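PDB 3CH0: glycerophosphodiester phosphodiesterase from Cytophaga hutchinsonii ATCC 33406, which belongs to the glycerophosphoryl diester phosphodiesterase family, whose members are built on a TIM-barrel fold. Local coordinates for residues A[168-178]-A[190-198]. Sequence-based numbering, arbitrary orientation. Where two conformers were deposited one is given.
Sequences TDRFTLQSFDV and DIKLSYLVE. With EDO (1,2-ethanediol), chain D.
The Phe176 ring sits in a notch between Leu196 and Glu198. Leu196 CB presses on the centre of one face, a CH-pi contact 3.6 Å from the ring centroid. Glu198 CG lies just outside the rim, 3.6 Å from Phe176 CE1, and its OE2 reaches the opposite face, offset toward the rim. Glu198 CG stands between its own backbone N and carbonyl carbon (chi1 68°), and the chain then runs extended, bringing the carboxylate to the rim of that face. The two methyls of Leu196 meet the amide oxygen of Gln174 at a slant, CD1 being 3.6 Å from Gln174 OE1. Earlier along the strands, Ser194 CB fills the dip between Thr172 CG2 and Gln174 CB, 3.7 Å from Gln174 CB. A water joins Gln174 OE1 and Ser194 OG, while Gln174 NE2 bonds to Glu41. On the other face of the sheet, Leu193 CD2 nestles against Leu173 CB at 3.7 Å. Four backbone bonds hold the parallel strands, from Leu173 N to Lys192 O (2.9 Å) through to Leu196 N to Ser175 O. The segments belong to one beta-alpha-beta unit, linked through helix 178-187, as in a TIM barrel. Strand 132-137 flanks 171-175 and strand 216-219 flanks 192-197. Leu173 packs on Val158 of helix 151-164.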
ATOM      1  N   THR A 168       9.577 -12.773  -4.185  1.00 13.63           N
ATOM      2  CA  THR A 168      10.369 -12.222  -3.089  1.00 15.24           C
ATOM      3  C   THR A 168      11.295 -11.092  -3.462  1.00 18.16           C
ATOM      4  O   THR A 168      11.305 -10.073  -2.785  1.00 16.47           O
ATOM      5  CB  THR A 168      11.212 -13.359  -2.434  1.00 16.39           C
ATOM      6  OG1 THR A 168      10.296 -14.340  -1.958  1.00 18.39           O
ATOM      7  CG2 THR A 168      12.148 -12.821  -1.345  1.00 16.56           C
ATOM      8  N   ASP A 169      12.060 -11.226  -4.537  0.50 16.42           N
ATOM      9  CA  ASP A 169      13.075 -10.231  -4.830  0.50 16.47           C
ATOM     10  C   ASP A 169      12.516  -8.960  -5.457  0.50 14.62           C
ATOM     11  O   ASP A 169      13.256  -8.021  -5.653  0.50 16.42           O
ATOM     12  CB  ASP A 169      14.198 -10.799  -5.692  0.50 16.79           C
ATOM     13  CG  ASP A 169      14.987 -11.881  -4.972  0.50 16.77           C
ATOM     14  OD1 ASP A 169      15.042 -11.879  -3.708  0.50 20.82           O
ATOM     15  OD2 ASP A 169      15.579 -12.711  -5.686  0.50 29.13           O
ATOM     16  N   ARG A 170      11.214  -8.962  -5.768  1.00 13.65           N
ATOM     17  CA  ARG A 170      10.526  -7.777  -6.293  1.00 13.13           C
ATOM     18  C   ARG A 170       9.457  -7.247  -5.314  1.00 12.71           C
ATOM     19  O   ARG A 170       8.604  -6.485  -5.709  1.00 13.80           O
ATOM     20  CB  ARG A 170       9.907  -8.070  -7.673  1.00 13.47           C
ATOM     21  CG  ARG A 170      10.984  -8.086  -8.734  1.00 12.08           C
ATOM     22  CD  ARG A 170      10.482  -8.390 -10.118  1.00 15.30           C
ATOM     23  NE  ARG A 170      10.062  -9.762 -10.246  1.00 15.02           N
ATOM     24  CZ  ARG A 170       8.823 -10.193 -10.466  1.00 15.58           C
ATOM     25  NH1 ARG A 170       7.782  -9.377 -10.623  1.00 14.09           N
ATOM     26  NH2 ARG A 170       8.600 -11.497 -10.579  1.00 17.22           N
ATOM     27  N   PHE A 171       9.545  -7.689  -4.061  1.00 12.97           N
ATOM     28  CA  PHE A 171       8.550  -7.403  -3.058  1.00 11.90           C
ATOM     29  C   PHE A 171       9.129  -6.575  -1.927  1.00 13.65           C
ATOM     30  O   PHE A 171      10.196  -6.882  -1.383  1.00 14.94           O
ATOM     31  CB  PHE A 171       7.951  -8.672  -2.443  1.00 12.93           C
ATOM     32  CG  PHE A 171       6.558  -8.431  -1.935  1.00 13.00           C
ATOM     33  CD1 PHE A 171       6.360  -7.891  -0.661  1.00 12.92           C
ATOM     34  CD2 PHE A 171       5.442  -8.653  -2.736  1.00 11.90           C
ATOM     35  CE1 PHE A 171       5.035  -7.562  -0.232  1.00 12.83           C
ATOM     36  CE2 PHE A 171       4.180  -8.358  -2.273  1.00 14.19           C
ATOM     37  CZ  PHE A 171       3.992  -7.836  -1.044  1.00 14.64           C
ATOM     38  N   THR A 172       8.430  -5.498  -1.555  1.00 12.02           N
ATOM     39  CA  THR A 172       8.704  -4.788  -0.302  1.00 10.31           C
ATOM     40  C   THR A 172       7.501  -4.859   0.586  1.00 11.69           C
ATOM     41  O   THR A 172       6.389  -4.667   0.106  1.00 11.79           O
ATOM     42  CB  THR A 172       9.027  -3.287  -0.570  1.00 12.76           C
ATOM     43  OG1 THR A 172      10.127  -3.221  -1.497  1.00 13.60           O
ATOM     44  CG2 THR A 172       9.362  -2.523   0.713  1.00 13.61           C
ATOM     45  N   LEU A 173       7.715  -5.177   1.858  1.00 11.71           N
ATOM     46  CA  LEU A 173       6.652  -5.286   2.849  1.00  9.99           C
ATOM     47  C   LEU A 173       6.737  -4.002   3.680  1.00 11.67           C
ATOM     48  O   LEU A 173       7.783  -3.706   4.259  1.00 10.62           O
ATOM     49  CB  LEU A 173       6.844  -6.516   3.751  1.00 10.32           C
ATOM     50  CG  LEU A 173       5.699  -6.910   4.657  1.00 15.12           C
ATOM     51  CD1 LEU A 173       5.471  -5.870   5.781  1.00 15.47           C
ATOM     52  CD2 LEU A 173       4.412  -7.292   3.858  1.00 14.92           C
ATOM     53  N   GLN A 174       5.653  -3.238   3.693  1.00  9.16           N
ATOM     54  CA  GLN A 174       5.625  -1.973   4.405  1.00  9.03           C
ATOM     55  C   GLN A 174       4.667  -2.045   5.548  1.00  8.51           C
ATOM     56  O   GLN A 174       3.693  -2.793   5.540  1.00  9.77           O
ATOM     57  CB  GLN A 174       5.255  -0.784   3.527  1.00 10.60           C
ATOM     58  CG  GLN A 174       3.905  -0.937   2.877  1.00 10.96           C
ATOM     59  CD  GLN A 174       3.473   0.186   1.926  1.00 10.45           C
ATOM     60  OE1 GLN A 174       3.895   1.344   2.071  1.00  9.89           O
ATOM     61  NE2 GLN A 174       2.498  -0.136   1.034  1.00  9.65           N
ATOM     62  N   SER A 175       4.971  -1.329   6.634  1.00  8.66           N
ATOM     63  CA  SER A 175       4.019  -1.249   7.727  1.00  8.60           C
ATOM     64  C   SER A 175       4.319  -0.070   8.628  1.00  8.01           C
ATOM     65  O   SER A 175       5.465   0.341   8.772  1.00  8.31           O
ATOM     66  CB  SER A 175       3.994  -2.535   8.582  1.00  8.44           C
ATOM     67  OG  SER A 175       2.876  -2.593   9.436  1.00 10.07           O
ATOM     68  N   PHE A 176       3.252   0.446   9.254  1.00  9.79           N
ATOM     69  CA  PHE A 176       3.424   1.352  10.381  1.00  9.44           C
ATOM     70  C   PHE A 176       3.745   0.602  11.660  1.00  9.96           C
ATOM     71  O   PHE A 176       4.187   1.240  12.676  1.00 11.59           O
ATOM     72  CB  PHE A 176       2.131   2.121  10.659  1.00  9.04           C
ATOM     73  CG  PHE A 176       1.850   3.219   9.702  1.00 10.32           C
ATOM     74  CD1 PHE A 176       2.452   4.457   9.837  1.00 11.56           C
ATOM     75  CD2 PHE A 176       0.954   3.062   8.698  1.00  9.88           C
ATOM     76  CE1 PHE A 176       2.192   5.474   8.953  1.00 12.67           C
ATOM     77  CE2 PHE A 176       0.681   4.108   7.829  1.00 11.59           C
ATOM     78  CZ  PHE A 176       1.344   5.298   7.941  1.00 10.49           C
ATOM     79  N   ASP A 177       3.390  -0.681  11.706  1.00 10.92           N
ATOM     80  CA  ASP A 177       3.405  -1.496  12.946  1.00  9.19           C
ATOM     81  C   ASP A 177       4.806  -2.034  13.097  1.00 11.15           C
ATOM     82  O   ASP A 177       5.182  -2.947  12.384  1.00 12.03           O
ATOM     83  CB  ASP A 177       2.389  -2.625  12.846  1.00 10.00           C
ATOM     84  CG  ASP A 177       2.188  -3.371  14.141  1.00 11.99           C
ATOM     85  OD1 ASP A 177       3.007  -3.203  15.083  1.00 11.79           O
ATOM     86  OD2 ASP A 177       1.205  -4.109  14.199  1.00 11.77           O
ATOM     87  N   VAL A 178       5.606  -1.449  14.011  1.00  9.84           N
ATOM     88  CA  VAL A 178       6.969  -1.924  14.241  1.00  9.44           C
ATOM     89  C   VAL A 178       7.037  -3.415  14.566  1.00  9.01           C
ATOM     90  O   VAL A 178       8.013  -4.072  14.268  1.00 11.82           O
ATOM     91  CB  VAL A 178       7.687  -1.065  15.291  1.00 10.79           C
ATOM     92  CG1 VAL A 178       7.938   0.343  14.729  1.00 13.86           C
ATOM     93  CG2 VAL A 178       6.933  -1.040  16.631  1.00 12.11           C
ATOM     94  N   ASP A 190      14.976 -11.995   3.814  1.00 16.81           N
ATOM     95  CA  ASP A 190      15.190 -11.763   2.387  1.00 19.11           C
ATOM     96  C   ASP A 190      14.158 -10.813   1.759  1.00 18.21           C
ATOM     97  O   ASP A 190      14.294 -10.411   0.571  1.00 20.59           O
ATOM     98  CB  ASP A 190      15.296 -13.051   1.568  1.00 20.36           C
ATOM     99  CG  ASP A 190      14.102 -13.982   1.714  1.00 29.88           C
ATOM    100  OD1 ASP A 190      13.344 -13.899   2.709  1.00 36.49           O
ATOM    101  OD2 ASP A 190      13.976 -14.878   0.828  1.00 32.66           O
ATOM    102  N   ILE A 191      13.123 -10.439   2.522  1.00 14.89           N
ATOM    103  CA  ILE A 191      12.101  -9.552   1.970  1.00 12.42           C
ATOM    104  C   ILE A 191      12.352  -8.131   2.446  1.00 13.28           C
ATOM    105  O   ILE A 191      12.456  -7.881   3.631  1.00 12.57           O
ATOM    106  CB  ILE A 191      10.708  -9.998   2.353  1.00 12.88           C
ATOM    107  CG1 ILE A 191      10.422 -11.394   1.786  1.00 14.90           C
ATOM    108  CG2 ILE A 191       9.645  -8.922   1.917  1.00 14.28           C
ATOM    109  CD1 ILE A 191       9.123 -11.993   2.322  1.00 13.23           C
ATOM    110  N   LYS A 192      12.584  -7.226   1.504  1.00 12.86           N
ATOM    111  CA  LYS A 192      12.866  -5.821   1.791  1.00 11.78           C
ATOM    112  C   LYS A 192      11.720  -5.220   2.624  1.00 12.25           C
ATOM    113  O   LYS A 192      10.577  -5.545   2.347  1.00 12.77           O
ATOM    114  CB  LYS A 192      13.002  -4.989   0.530  1.00 11.72           C
ATOM    115  CG  LYS A 192      14.283  -5.240  -0.259  1.00 15.94           C
ATOM    116  CD  LYS A 192      14.435  -4.287  -1.468  1.00 13.81           C
ATOM    117  CE  LYS A 192      13.353  -4.498  -2.553  1.00 16.97           C
ATOM    118  NZ  LYS A 192      13.361  -5.837  -3.174  1.00 15.75           N
ATOM    119  N   LEU A 193      12.045  -4.371   3.616  1.00 11.79           N
ATOM    120  CA  LEU A 193      11.028  -3.724   4.427  1.00  9.29           C
ATOM    121  C   LEU A 193      11.045  -2.228   4.225  1.00 10.00           C
ATOM    122  O   LEU A 193      12.103  -1.594   4.102  1.00 10.82           O
ATOM    123  CB  LEU A 193      11.237  -4.081   5.886  1.00 11.02           C
ATOM    124  CG  LEU A 193      11.236  -5.557   6.234  1.00 10.86           C
ATOM    125  CD1 LEU A 193      11.450  -5.735   7.749  1.00 11.75           C
ATOM    126  CD2 LEU A 193       9.929  -6.239   5.794  1.00 10.68           C
ATOM    127  N   SER A 194       9.840  -1.648   4.281  1.00  9.19           N
ATOM    128  CA  SER A 194       9.651  -0.251   4.332  1.00  9.44           C
ATOM    129  C   SER A 194       8.933   0.185   5.619  1.00  8.86           C
ATOM    130  O   SER A 194       7.858  -0.341   5.990  1.00 10.53           O
ATOM    131  CB  SER A 194       8.801   0.187   3.132  1.00  9.96           C
ATOM    132  OG  SER A 194       8.461   1.594   3.256  1.00 10.63           O
ATOM    133  N   TYR A 195       9.543   1.171   6.301  1.00 10.00           N
ATOM    134  CA  TYR A 195       9.040   1.684   7.522  1.00  9.49           C
ATOM    135  C   TYR A 195       8.218   2.959   7.285  1.00  7.47           C
ATOM    136  O   TYR A 195       8.723   4.002   6.875  1.00 10.24           O
ATOM    137  CB  TYR A 195      10.276   2.033   8.382  1.00 11.75           C
ATOM    138  CG  TYR A 195      10.061   2.646   9.722  1.00 10.85           C
ATOM    139  CD1 TYR A 195       8.959   2.315  10.509  1.00 10.65           C
ATOM    140  CD2 TYR A 195      11.070   3.416  10.286  1.00 10.63           C
ATOM    141  CE1 TYR A 195       8.814   2.839  11.802  1.00 10.21           C
ATOM    142  CE2 TYR A 195      10.955   3.934  11.544  1.00 10.27           C
ATOM    143  CZ  TYR A 195       9.853   3.638  12.309  1.00 10.78           C
ATOM    144  OH  TYR A 195       9.678   4.115  13.612  1.00 13.99           O
ATOM    145  N   LEU A 196       6.916   2.798   7.479  1.00  7.75           N
ATOM    146  CA  LEU A 196       5.962   3.868   7.353  1.00  7.80           C
ATOM    147  C   LEU A 196       5.928   4.681   8.633  1.00  8.38           C
ATOM    148  O   LEU A 196       5.816   4.138   9.732  1.00 10.79           O
ATOM    149  CB  LEU A 196       4.561   3.349   7.057  1.00  8.20           C
ATOM    150  CG  LEU A 196       4.356   2.730   5.693  1.00  8.49           C
ATOM    151  CD1 LEU A 196       3.053   1.914   5.571  1.00 10.54           C
ATOM    152  CD2 LEU A 196       4.374   3.872   4.663  1.00 10.64           C
ATOM    153  N   VAL A 197       6.026   6.004   8.457  1.00  8.66           N
ATOM    154  CA  VAL A 197       6.088   6.961   9.557  1.00  9.71           C
ATOM    155  C   VAL A 197       5.131   8.104   9.305  1.00 11.51           C
ATOM    156  O   VAL A 197       5.131   8.718   8.256  1.00 10.14           O
ATOM    157  CB  VAL A 197       7.525   7.507   9.765  1.00 12.56           C
ATOM    158  CG1 VAL A 197       7.482   8.675  10.822  1.00 12.98           C
ATOM    159  CG2 VAL A 197       8.421   6.328  10.129  1.00 12.45           C
ATOM    160  N   GLU A 198       4.315   8.391  10.309  1.00 11.13           N
ATOM    161  CA  GLU A 198       3.400   9.563  10.226  1.00 13.00           C
ATOM    162  C   GLU A 198       3.402  10.486  11.456  1.00 12.29           C
ATOM    163  O   GLU A 198       2.594  11.396  11.500  1.00 16.91           O
ATOM    164  CB  GLU A 198       1.972   9.118   9.891  1.00 13.29           C
ATOM    165  CG  GLU A 198       1.286   8.357  10.928  1.00 16.50           C
ATOM    166  CD  GLU A 198      -0.137   7.994  10.528  1.00 24.80           C
ATOM    167  OE1 GLU A 198      -0.647   8.530   9.508  1.00 29.11           O
ATOM    168  OE2 GLU A 198      -0.718   7.167  11.260  1.00 36.21           O
TER
HETATM  169  C1  EDO D 274       2.366  14.134   9.720  1.00 26.48           C
HETATM  170  O1  EDO D 274       2.441  14.076  11.155  1.00 20.40           O
HETATM  171  C2  EDO D 274       0.998  14.630   9.302  1.00 25.97           C
HETATM  172  O2  EDO D 274       0.890  14.972   7.935  1.00 28.06           O
HETATM  173  O   HOH W   1      12.583  -8.015  -1.376  1.00 14.16           O
HETATM  174  O   HOH W   2      10.847 -15.112   0.906  1.00 32.01           O
HETATM  175  O   HOH W   3      14.843 -10.001  -1.804  1.00 31.48           O
HETATM  176  O   HOH W   4       6.378   2.420   1.773  1.00 10.02           O
HETATM  177  O   HOH W   5       5.319   3.779  12.407  1.00 11.40           O